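Local coordinates for integron cassette protein Vpc_cass2 (Vibrio paracholerae, PDB 3JRT), which is of unknown function, being an all-helical, two-chain protein encoded by a mobile integron gene cassette, at residues A[157-160]-A[161-165]; A[170-173]-A[174-177]; A[44-47]-A[48-52]; A[78-81]-A[82-86]. All blocks are in the same frame, centred on the assembly; numbering follows the deposited sequence.

Interaction 1. Residues A[157-160]-A[161-165]; sequences DEFL and DWICP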
loop_
_atom_site.group_PDB
_atom_site.type_symbol
_atom_site.label_atom_id
_atom_site.label_comp_id
_atom_site.label_asym_id
_atom_site.label_seq_id
_atom_site.Cartn_x
_atom_site.Cartn_y
_atom_site.Cartn_z
ATOM N N ASP A 157 -2.590 -9.478 17.638
ATOM C CA ASP A 157 -1.294 -9.981 18.086
ATOM C C ASP A 157 -0.859 -11.240 17.347
ATOM O O ASP A 157 0.253 -11.311 16.861
ATOM C CB ASP A 157 -1.318 -10.259 19.590
ATOM C CG ASP A 157 -1.820 -9.069 20.393
ATOM O OD1 ASP A 157 -2.841 -8.466 19.996
ATOM O OD2 ASP A 157 -1.201 -8.740 21.429
ATOM N N GLU A 158 -1.742 -12.233 17.289
ATOM C CA GLU A 158 -1.395 -13.544 16.760
ATOM C C GLU A 158 -0.919 -13.414 15.319
ATOM O O GLU A 158 0.200 -13.799 14.987
ATOM C CB GLU A 158 -2.594 -14.485 16.842
ATOM C CG GLU A 158 -2.286 -15.953 16.579
ATOM C CD GLU A 158 -3.434 -16.890 17.008
ATOM O OE1 GLU A 158 -4.301 -16.464 17.808
ATOM O OE2 GLU A 158 -3.460 -18.053 16.541
ATOM N N PHE A 159 -1.774 -12.858 14.471
ATOM C CA PHE A 159 -1.442 -12.712 13.069
ATOM C C PHE A 159 -0.208 -11.833 12.861
ATOM O O PHE A 159 0.687 -12.180 12.094
ATOM C CB PHE A 159 -2.618 -12.168 12.284
ATOM C CG PHE A 159 -2.417 -12.222 10.806
ATOM C CD1 PHE A 159 -2.553 -13.417 10.124
ATOM C CD2 PHE A 159 -2.079 -11.094 10.103
ATOM C CE1 PHE A 159 -2.365 -13.474 8.770
ATOM C CE2 PHE A 159 -1.898 -11.143 8.750
ATOM C CZ PHE A 159 -2.047 -12.328 8.079
ATOM N N LEU A 160 -0.142 -10.708 13.560
ATOM C CA LEU A 160 1.031 -9.843 13.420
ATOM C C LEU A 160 2.312 -10.602 13.796
ATOM O O LEU A 160 3.321 -10.512 13.100
ATOM C CB LEU A 160 0.888 -8.584 14.278
ATOM C CG LEU A 160 -0.159 -7.558 13.833
ATOM C CD1 LEU A 160 -0.112 -6.298 14.699
ATOM C CD2 LEU A 160 -0.002 -7.185 12.352
ATOM N N ASP A 161 2.267 -11.342 14.902
ATOM C CA ASP A 161 3.440 -12.095 15.354
ATOM C C ASP A 161 3.793 -13.186 14.362
ATOM O O ASP A 161 4.956 -13.548 14.204
ATOM C CB ASP A 161 3.202 -12.706 16.737
ATOM C CG ASP A 161 3.563 -11.759 17.855
ATOM O OD1 ASP A 161 4.011 -10.632 17.557
ATOM O OD2 ASP A 161 3.391 -12.134 19.028
ATOM N N TRP A 162 2.769 -13.704 13.699
ATOM C CA TRP A 162 2.945 -14.704 12.663
ATOM C C TRP A 162 3.624 -14.113 11.424
ATOM O O TRP A 162 4.365 -14.805 10.736
ATOM C CB TRP A 162 1.589 -15.294 12.291
ATOM C CG TRP A 162 1.628 -16.344 11.228
ATOM C CD1 TRP A 162 1.895 -17.683 11.395
ATOM C CD2 TRP A 162 1.351 -16.164 9.839
ATOM N NE1 TRP A 162 1.812 -18.336 10.189
ATOM C CE2 TRP A 162 1.480 -17.429 9.217
ATOM C CE3 TRP A 162 0.997 -15.063 9.059
ATOM C CZ2 TRP A 162 1.267 -17.617 7.853
ATOM C CZ3 TRP A 162 0.809 -15.247 7.699
ATOM C CH2 TRP A 162 0.943 -16.515 7.110
ATOM N N ILE A 163 3.344 -12.848 11.124
ATOM C CA ILE A 163 4.030 -12.173 10.030
ATOM C C ILE A 163 5.455 -11.855 10.454
ATOM O O ILE A 163 6.419 -12.272 9.823
ATOM C CB ILE A 163 3.368 -10.837 9.667
ATOM C CG1 ILE A 163 1.942 -11.040 9.150
ATOM C CG2 ILE A 163 4.219 -10.099 8.625
ATOM C CD1 ILE A 163 1.882 -11.768 7.830
ATOM N N CYS A 164 5.571 -11.111 11.545
ATOM C CA CYS A 164 6.855 -10.637 12.001
ATOM C C CYS A 164 6.801 -10.263 13.477
ATOM O O CYS A 164 6.310 -9.190 13.820
ATOM C CB CYS A 164 7.249 -9.411 11.194
ATOM S SG CYS A 164 8.952 -8.835 11.483
ATOM N N PRO A 165 7.346 -11.130 14.347
ATOM C CA PRO A 165 7.387 -10.937 15.802
ATOM C C PRO A 165 8.434 -9.892 16.177
ATOM O O PRO A 165 9.339 -9.653 15.390
ATOM C CB PRO A 165 7.850 -12.302 16.329
ATOM C CG PRO A 165 8.217 -13.154 15.091
ATOM C CD PRO A 165 8.203 -12.247 13.910
#

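Interaction 2. Residues A[170-173]-A[174-177]; sequences TTDK and SESL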
loop_
_atom_site.group_PDB
_atom_site.type_symbol
_atom_site.label_atom_id
_atom_site.label_comp_id
_atom_site.label_asym_id
_atom_site.label_seq_id
_atom_site.Cartn_x
_atom_site.Cartn_y
_atom_site.Cartn_z
ATOM N N THR A 170 16.054 -13.252 18.049
ATOM C CA THR A 170 15.857 -14.374 18.957
ATOM C C THR A 170 14.494 -15.016 18.725
ATOM O O THR A 170 13.574 -14.858 19.529
ATOM C CB THR A 170 15.945 -13.923 20.423
ATOM O OG1 THR A 170 15.051 -12.821 20.637
ATOM C CG2 THR A 170 17.368 -13.498 20.763
ATOM N N THR A 171 14.373 -15.746 17.624
ATOM C CA THR A 171 13.095 -16.302 17.212
ATOM C C THR A 171 13.333 -17.486 16.295
ATOM O O THR A 171 14.173 -17.420 15.400
ATOM C CB THR A 171 12.248 -15.233 16.467
ATOM O OG1 THR A 171 11.577 -14.399 17.422
ATOM C CG2 THR A 171 11.216 -15.879 15.543
ATOM N N ASP A 172 12.613 -18.576 16.521
ATOM C CA ASP A 172 12.653 -19.678 15.573
ATOM C C ASP A 172 12.119 -19.126 14.261
ATOM O O ASP A 172 10.944 -18.745 14.166
ATOM C CB ASP A 172 11.798 -20.850 16.055
ATOM C CG ASP A 172 11.786 -22.010 15.071
ATOM O OD1 ASP A 172 12.344 -21.858 13.963
ATOM O OD2 ASP A 172 11.222 -23.074 15.408
ATOM N N LYS A 173 12.985 -19.063 13.254
ATOM C CA LYS A 173 12.619 -18.432 11.993
ATOM C C LYS A 173 11.598 -19.247 11.203
ATOM O O LYS A 173 11.049 -18.776 10.212
ATOM C CB LYS A 173 13.865 -18.121 11.158
ATOM C CG LYS A 173 14.739 -17.050 11.794
ATOM C CD LYS A 173 15.602 -16.318 10.780
ATOM C CE LYS A 173 16.012 -14.957 11.333
ATOM N NZ LYS A 173 17.029 -14.268 10.495
ATOM N N SER A 174 11.346 -20.470 11.657
ATOM C CA SER A 174 10.276 -21.294 11.108
ATOM C C SER A 174 8.920 -20.782 11.572
ATOM O O SER A 174 7.885 -21.177 11.041
ATOM C CB SER A 174 10.426 -22.742 11.577
ATOM O OG SER A 174 11.726 -23.224 11.310
ATOM N N GLU A 175 8.933 -19.908 12.570
ATOM C CA GLU A 175 7.708 -19.558 13.267
ATOM C C GLU A 175 7.080 -18.250 12.793
ATOM O O GLU A 175 6.090 -17.800 13.370
ATOM C CB GLU A 175 7.950 -19.540 14.780
ATOM C CG GLU A 175 8.493 -20.863 15.313
ATOM C CD GLU A 175 7.636 -21.466 16.408
ATOM O OE1 GLU A 175 6.742 -20.765 16.931
ATOM O OE2 GLU A 175 7.861 -22.650 16.747
ATOM N N SER A 176 7.646 -17.647 11.749
ATOM C CA SER A 176 7.049 -16.454 11.158
ATOM C C SER A 176 7.299 -16.376 9.657
ATOM O O SER A 176 8.301 -16.870 9.151
ATOM C CB SER A 176 7.536 -15.175 11.856
ATOM O OG SER A 176 8.832 -14.799 11.425
ATOM N N LEU A 177 6.365 -15.750 8.955
ATOM C CA LEU A 177 6.459 -15.548 7.523
ATOM C C LEU A 177 7.768 -14.873 7.132
ATOM O O LEU A 177 8.458 -15.324 6.233
ATOM C CB LEU A 177 5.294 -14.682 7.051
ATOM C CG LEU A 177 5.174 -14.481 5.543
ATOM C CD1 LEU A 177 5.344 -15.818 4.847
ATOM C CD2 LEU A 177 3.830 -13.855 5.189
#

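Interaction 3. Residues A[44-47]-A[48-52]; sequences IAVT and VLKDY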
loop_
_atom_site.group_PDB
_atom_site.type_symbol
_atom_site.label_atom_id
_atom_site.label_comp_id
_atom_site.label_asym_id
_atom_site.label_seq_id
_atom_site.Cartn_x
_atom_site.Cartn_y
_atom_site.Cartn_z
ATOM N N ILE A 44 8.052 -3.721 7.937
ATOM C CA ILE A 44 7.762 -2.329 8.228
ATOM C C ILE A 44 6.250 -2.064 8.438
ATOM O O ILE A 44 5.866 -1.290 9.295
ATOM C CB ILE A 44 8.362 -1.370 7.182
ATOM C CG1 ILE A 44 8.277 0.060 7.699
ATOM C CG2 ILE A 44 7.629 -1.473 5.839
ATOM C CD1 ILE A 44 9.187 0.318 8.882
ATOM N N ALA A 45 5.411 -2.721 7.658
ATOM C CA ALA A 45 3.971 -2.610 7.808
ATOM C C ALA A 45 3.520 -3.008 9.222
ATOM O O ALA A 45 2.687 -2.339 9.830
ATOM C CB ALA A 45 3.270 -3.467 6.753
ATOM N N VAL A 46 4.089 -4.089 9.741
ATOM C CA VAL A 46 3.796 -4.554 11.098
ATOM C C VAL A 46 4.318 -3.564 12.136
ATOM O O VAL A 46 3.604 -3.212 13.075
ATOM C CB VAL A 46 4.415 -5.966 11.347
ATOM C CG1 VAL A 46 4.382 -6.337 12.835
ATOM C CG2 VAL A 46 3.693 -7.003 10.518
ATOM N N THR A 47 5.559 -3.099 11.944
ATOM C CA THR A 47 6.183 -2.140 12.858
ATOM C C THR A 47 5.392 -0.829 12.930
ATOM O O THR A 47 5.101 -0.309 14.006
ATOM C CB THR A 47 7.640 -1.811 12.447
ATOM O OG1 THR A 47 8.441 -2.991 12.521
ATOM C CG2 THR A 47 8.232 -0.747 13.378
ATOM N N VAL A 48 5.053 -0.285 11.774
ATOM C CA VAL A 48 4.267 0.942 11.748
ATOM C C VAL A 48 2.937 0.784 12.488
ATOM O O VAL A 48 2.559 1.629 13.288
ATOM C CB VAL A 48 3.998 1.378 10.307
ATOM C CG1 VAL A 48 2.942 2.477 10.278
ATOM C CG2 VAL A 48 5.304 1.876 9.664
ATOM N N LEU A 49 2.240 -0.313 12.210
ATOM C CA LEU A 49 0.927 -0.577 12.782
ATOM C C LEU A 49 1.039 -0.660 14.297
ATOM O O LEU A 49 0.316 0.001 15.023
ATOM C CB LEU A 49 0.361 -1.880 12.215
ATOM C CG LEU A 49 -1.066 -2.221 12.632
ATOM C CD1 LEU A 49 -1.961 -0.980 12.532
ATOM C CD2 LEU A 49 -1.603 -3.374 11.784
ATOM N N LYS A 50 1.993 -1.445 14.764
ATOM C CA LYS A 50 2.261 -1.529 16.188
ATOM C C LYS A 50 2.665 -0.211 16.818
ATOM O O LYS A 50 2.236 0.088 17.930
ATOM C CB LYS A 50 3.241 -2.658 16.490
ATOM C CG LYS A 50 2.514 -4.005 16.435
ATOM C CD LYS A 50 3.440 -5.185 16.236
ATOM C CE LYS A 50 4.373 -5.354 17.381
ATOM N NZ LYS A 50 4.994 -6.717 17.346
ATOM N N ASP A 51 3.474 0.580 16.115
ATOM C CA ASP A 51 3.836 1.907 16.611
ATOM C C ASP A 51 2.584 2.733 16.899
ATOM O O ASP A 51 2.432 3.282 17.990
ATOM C CB ASP A 51 4.740 2.649 15.622
ATOM C CG ASP A 51 6.163 2.134 15.637
ATOM O OD1 ASP A 51 6.472 1.299 16.515
ATOM O OD2 ASP A 51 6.972 2.557 14.773
ATOM N N TYR A 52 1.679 2.806 15.927
ATOM C CA TYR A 52 0.472 3.616 16.088
ATOM C C TYR A 52 -0.504 3.041 17.112
ATOM O O TYR A 52 -1.138 3.786 17.854
ATOM C CB TYR A 52 -0.203 3.921 14.735
ATOM C CG TYR A 52 0.531 5.017 14.007
ATOM C CD1 TYR A 52 1.562 4.726 13.125
ATOM C CD2 TYR A 52 0.226 6.353 14.241
ATOM C CE1 TYR A 52 2.255 5.736 12.486
ATOM C CE2 TYR A 52 0.911 7.375 13.598
ATOM C CZ TYR A 52 1.928 7.058 12.722
ATOM O OH TYR A 52 2.620 8.063 12.088
#

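Interaction 4. Residues A[78-81]-A[82-86]; sequences IVIN and CRKYV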
loop_
_atom_site.group_PDB
_atom_site.type_symbol
_atom_site.label_atom_id
_atom_site.label_comp_id
_atom_site.label_asym_id
_atom_site.label_seq_id
_atom_site.Cartn_x
_atom_site.Cartn_y
_atom_site.Cartn_z
ATOM N N ILE A 78 0.497 -5.470 3.821
ATOM C CA ILE A 78 0.607 -6.879 4.220
ATOM C C ILE A 78 -0.088 -7.832 3.232
ATOM O O ILE A 78 0.495 -8.830 2.821
ATOM C CB ILE A 78 0.063 -7.080 5.638
ATOM C CG1 ILE A 78 1.008 -6.403 6.644
ATOM C CG2 ILE A 78 -0.158 -8.573 5.943
ATOM C CD1 ILE A 78 0.386 -6.248 8.030
ATOM N N VAL A 79 -1.318 -7.529 2.822
ATOM C CA VAL A 79 -2.002 -8.466 1.940
ATOM C C VAL A 79 -1.370 -8.501 0.552
ATOM O O VAL A 79 -1.238 -9.566 -0.050
ATOM C CB VAL A 79 -3.563 -8.278 1.907
ATOM C CG1 VAL A 79 -4.135 -8.408 3.341
ATOM C CG2 VAL A 79 -3.974 -6.937 1.261
ATOM N N ILE A 80 -0.971 -7.340 0.046
ATOM C CA ILE A 80 -0.281 -7.290 -1.238
ATOM C C ILE A 80 0.973 -8.160 -1.188
ATOM O O ILE A 80 1.258 -8.906 -2.110
ATOM C CB ILE A 80 0.070 -5.842 -1.644
ATOM C CG1 ILE A 80 -1.160 -5.139 -2.239
ATOM C CG2 ILE A 80 1.277 -5.811 -2.616
ATOM C CD1 ILE A 80 -1.045 -3.588 -2.216
ATOM N N ASN A 81 1.708 -8.091 -0.089
ATOM C CA ASN A 81 2.936 -8.861 0.007
ATOM C C ASN A 81 2.758 -10.345 0.318
ATOM O O ASN A 81 3.520 -11.177 -0.165
ATOM C CB ASN A 81 3.906 -8.190 0.958
ATOM C CG ASN A 81 4.557 -6.987 0.315
ATOM O OD1 ASN A 81 5.346 -7.134 -0.599
ATOM N ND2 ASN A 81 4.179 -5.805 0.738
ATOM N N CYS A 82 1.758 -10.672 1.121
ATOM C CA CYS A 82 1.427 -12.063 1.333
ATOM C C CYS A 82 1.092 -12.726 0.007
ATOM O O CYS A 82 1.575 -13.822 -0.267
ATOM C CB CYS A 82 0.276 -12.212 2.329
ATOM S SG CYS A 82 0.774 -11.910 4.035
ATOM N N ARG A 83 0.271 -12.070 -0.812
ATOM C CA ARG A 83 -0.071 -12.637 -2.112
ATOM C C ARG A 83 1.185 -12.753 -2.998
ATOM O O ARG A 83 1.389 -13.759 -3.671
ATOM C CB ARG A 83 -1.185 -11.842 -2.801
ATOM C CG ARG A 83 -2.528 -11.889 -2.096
ATOM C CD ARG A 83 -2.978 -13.339 -1.737
ATOM N NE ARG A 83 -2.893 -14.221 -2.896
ATOM C CZ ARG A 83 -3.220 -15.512 -2.910
ATOM N NH1 ARG A 83 -3.689 -16.115 -1.823
ATOM N NH2 ARG A 83 -3.080 -16.199 -4.030
ATOM N N LYS A 84 2.041 -11.742 -2.973
ATOM C CA LYS A 84 3.278 -11.806 -3.739
ATOM C C LYS A 84 4.103 -13.016 -3.354
ATOM O O LYS A 84 4.749 -13.619 -4.203
ATOM C CB LYS A 84 4.109 -10.527 -3.589
ATOM C CG LYS A 84 3.607 -9.394 -4.467
ATOM C CD LYS A 84 4.603 -8.218 -4.562
ATOM C CE LYS A 84 4.057 -7.139 -5.498
ATOM N NZ LYS A 84 4.586 -5.779 -5.165
ATOM N N TYR A 85 4.080 -13.378 -2.076
ATOM C CA TYR A 85 4.858 -14.518 -1.614
ATOM C C TYR A 85 4.316 -15.783 -2.251
ATOM O O TYR A 85 5.077 -16.630 -2.734
ATOM C CB TYR A 85 4.831 -14.643 -0.094
ATOM C CG TYR A 85 5.361 -15.978 0.412
ATOM C CD1 TYR A 85 6.716 -16.163 0.690
ATOM C CD2 TYR A 85 4.514 -17.045 0.598
ATOM C CE1 TYR A 85 7.202 -17.384 1.147
ATOM C CE2 TYR A 85 4.986 -18.277 1.054
ATOM C CZ TYR A 85 6.324 -18.440 1.328
ATOM O OH TYR A 85 6.773 -19.659 1.785
ATOM N N VAL A 86 2.996 -15.902 -2.271
ATOM C CA VAL A 86 2.373 -17.036 -2.932
ATOM C C VAL A 86 2.706 -17.029 -4.426
ATOM O O VAL A 86 3.121 -18.044 -4.973
ATOM C CB VAL A 86 0.844 -17.066 -2.724
ATOM C CG1 VAL A 86 0.227 -18.272 -3.449
ATOM C CG2 VAL A 86 0.512 -17.104 -1.237
#

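Interaction 1. Residues A[157-160]-A[161-165]
D161 N donates to D157 O at 2.8 Å, the first of four successive i to i+4 backbone bonds that make up the short alpha-helix 157-163. W162 N to E158 O and I163 N to F159 O follow with more bent bonds. The last, C164 N to L160 O, is 2.8 Å long and almost straight at 176°, and C164 is the first residue to leave helical backbone angles, so this bond closes the final turn. Outside the backbone, F159 carries the contact. Its first torsion sets CG opposite the backbone N (chi1 -170°), as does that of W162, and both rings trail down the same flank of the helix. Their planes are 28° apart, but the centroids lie 5.4 Å from each other, so the pair is slid aside with little overlap. Beyond these residues, Y110 meets the indole at a small interplanar angle and F151 meets the phenyl ring edge-to-face, placing the helix among helices 104-116 and 140-151. I163 comes to the phenyl from the same side of the ring plane as the indole, its CD1 3.9 Å from F159 CE2. The closest approach of the two rings is F159 CE1 to W162 CE3, at 3.7 Å.

Interaction 2. Residues A[170-173]-A[174-177]
D172 and S174 form the compact part of this contact, an Asx turn laid over a type I-like beta turn in the loop that leads into helix 177-188. The carboxylate atom D172 OD1 takes two hydrogen bonds, from S174 N at 2.9 Å and from S174 OG at 3.0 Å. Both donors come to the same face of the carboxylate: the amide lies 50° out of its plane, the hydroxyl on the syn side and nearer the plane. The beta turn is closed by E175 N, which donates to D172 O at 2.8 Å from 47° above the carbonyl plane, not on a lone pair. With CG of D172 swung opposite its own backbone N (chi1 179°), the acid reaches forward over the turn rather than back along the loop. There its side chain crosses that of E175 at about a right angle, and E175 CG sits tightly, 3.4 Å from D172 CB.

The solvent side is looser. Both acids are exposed, and their carboxylate planes are turned apart with no bond between them. D172 OD2 and E175 OE2 come to 3.6 Å, a like-charge approach that may raise the pKa of one acid, moderated by the surrounding solvent.

K173 extends its chain to a salt bridge with E182 of helix 177-188, S174 O accepts a hydrogen bond from Y110 OH of helix 104-116, and S176, the N-cap residue, bonds through OG to G179 N, tying the turn to the start of helix 177-188.

Interaction 3. Residues A[44-47]-A[48-52]
V48 N and I44 O meet in a 2.8 Å hydrogen bond with an N-H...O angle of 173°, within the long alpha-helix 27-53. The next three carbonyls are satisfied in the same i to i+4 pattern: A45 O by L49 N, more loosely at 3.2 Å, V46 O by K50 N, and T47 O by D51 N at 2.8 Å. T47 OG1 turns back along the helix to bond T43 O, its oxygen lying opposite the carbonyl carbon (chi1 -63°). That torsion sends the methyl CG2 the other way, alongside D51. In the conformer of D51 given here, one of two, OD2 lies 3.8 Å from T47 CG2 and bonds Y52 OH of the second subunit, and Y52 OH bonds D51 OD2 of that subunit in return. K50 lies beside V46, its CD 3.7 Å from V46 CG1, before the chain bends at chi3 and carries NZ to a salt bridge with D166. On the apolar flank, I44 CG1 and V48 CG2 approach to 4.0 Å. The chemistry thus divides by direction: backbone polarity is met within the helix, the lysine charge is matched inside the chain, and in this conformer the aspartate is turned to the partner chain.

Interaction 4. Residues A[78-81]-A[82-86]
C82 N donates to I78 O at 2.8 Å with an N-H...O angle of 164°, on a central stretch of the long alpha-helix 64-91 where C82, N81 and K84 carry most of the buried surface. The thiol stays over that same preceding turn, because SG stands opposite the carbonyl carbon and next to the backbone N (chi1 -75°); it packs 4.0 Å from I78 CG2 and lies 3.3 Å from I78 O. L177 of helix 177-188 touches C82 from outside the helix.

N81 gives its carbonyl to Y85 N at 3.0 Å, a bent bond of 143°. Its amide is used backwards along the helix, ND2 bonding S77 O, while OD1 comes no nearer to K84 than 4.2 Å, at CD. L38, D41 and L42 of helix 27-53 pack on this asparagine.

K84 N reaches I80 O at 3.1 Å, and the lysine then runs back beside I80 with an extended chain, the two pointing the same way. NZ ends 4.2 Å from I80 CG2 and bonds C127 O of the second subunit; C127 there also packs on I80.

Two further polar ends are carried off to helix 104-116, R83 NH1 to N115 OD1 and Y85 OH to R107 O. Polar groups on this largely buried part of the helix are therefore matched individually, by the preceding turn, by a neighbouring helix or by the partner chain. Because K84 NZ donates to a main-chain carbonyl of the second subunit, its bond across the interface is not a salt bridge.

How the interactions relate
Every contact is local, closing a helical turn or a loop turn, and the four follow in series without nesting or crossing. Interaction 3, in helix 27-53, comes first, then interaction 4 in helix 64-91, their centres about 17 Å apart; A45 CB meets I78 CG1 at 3.7 Å where these successive helices pack, and both contacts touch the second subunit. Interaction 1, much later in the chain, returns to both: I163 CG2 lies 3.7 Å from V46 CG2, and I163 CD1 4.0 Å from C82 SG. Interaction 2 follows it, joined by a probable hydrogen bond from L177 N to W162 O, while L177 CD2 reaches C82 SG of interaction 4.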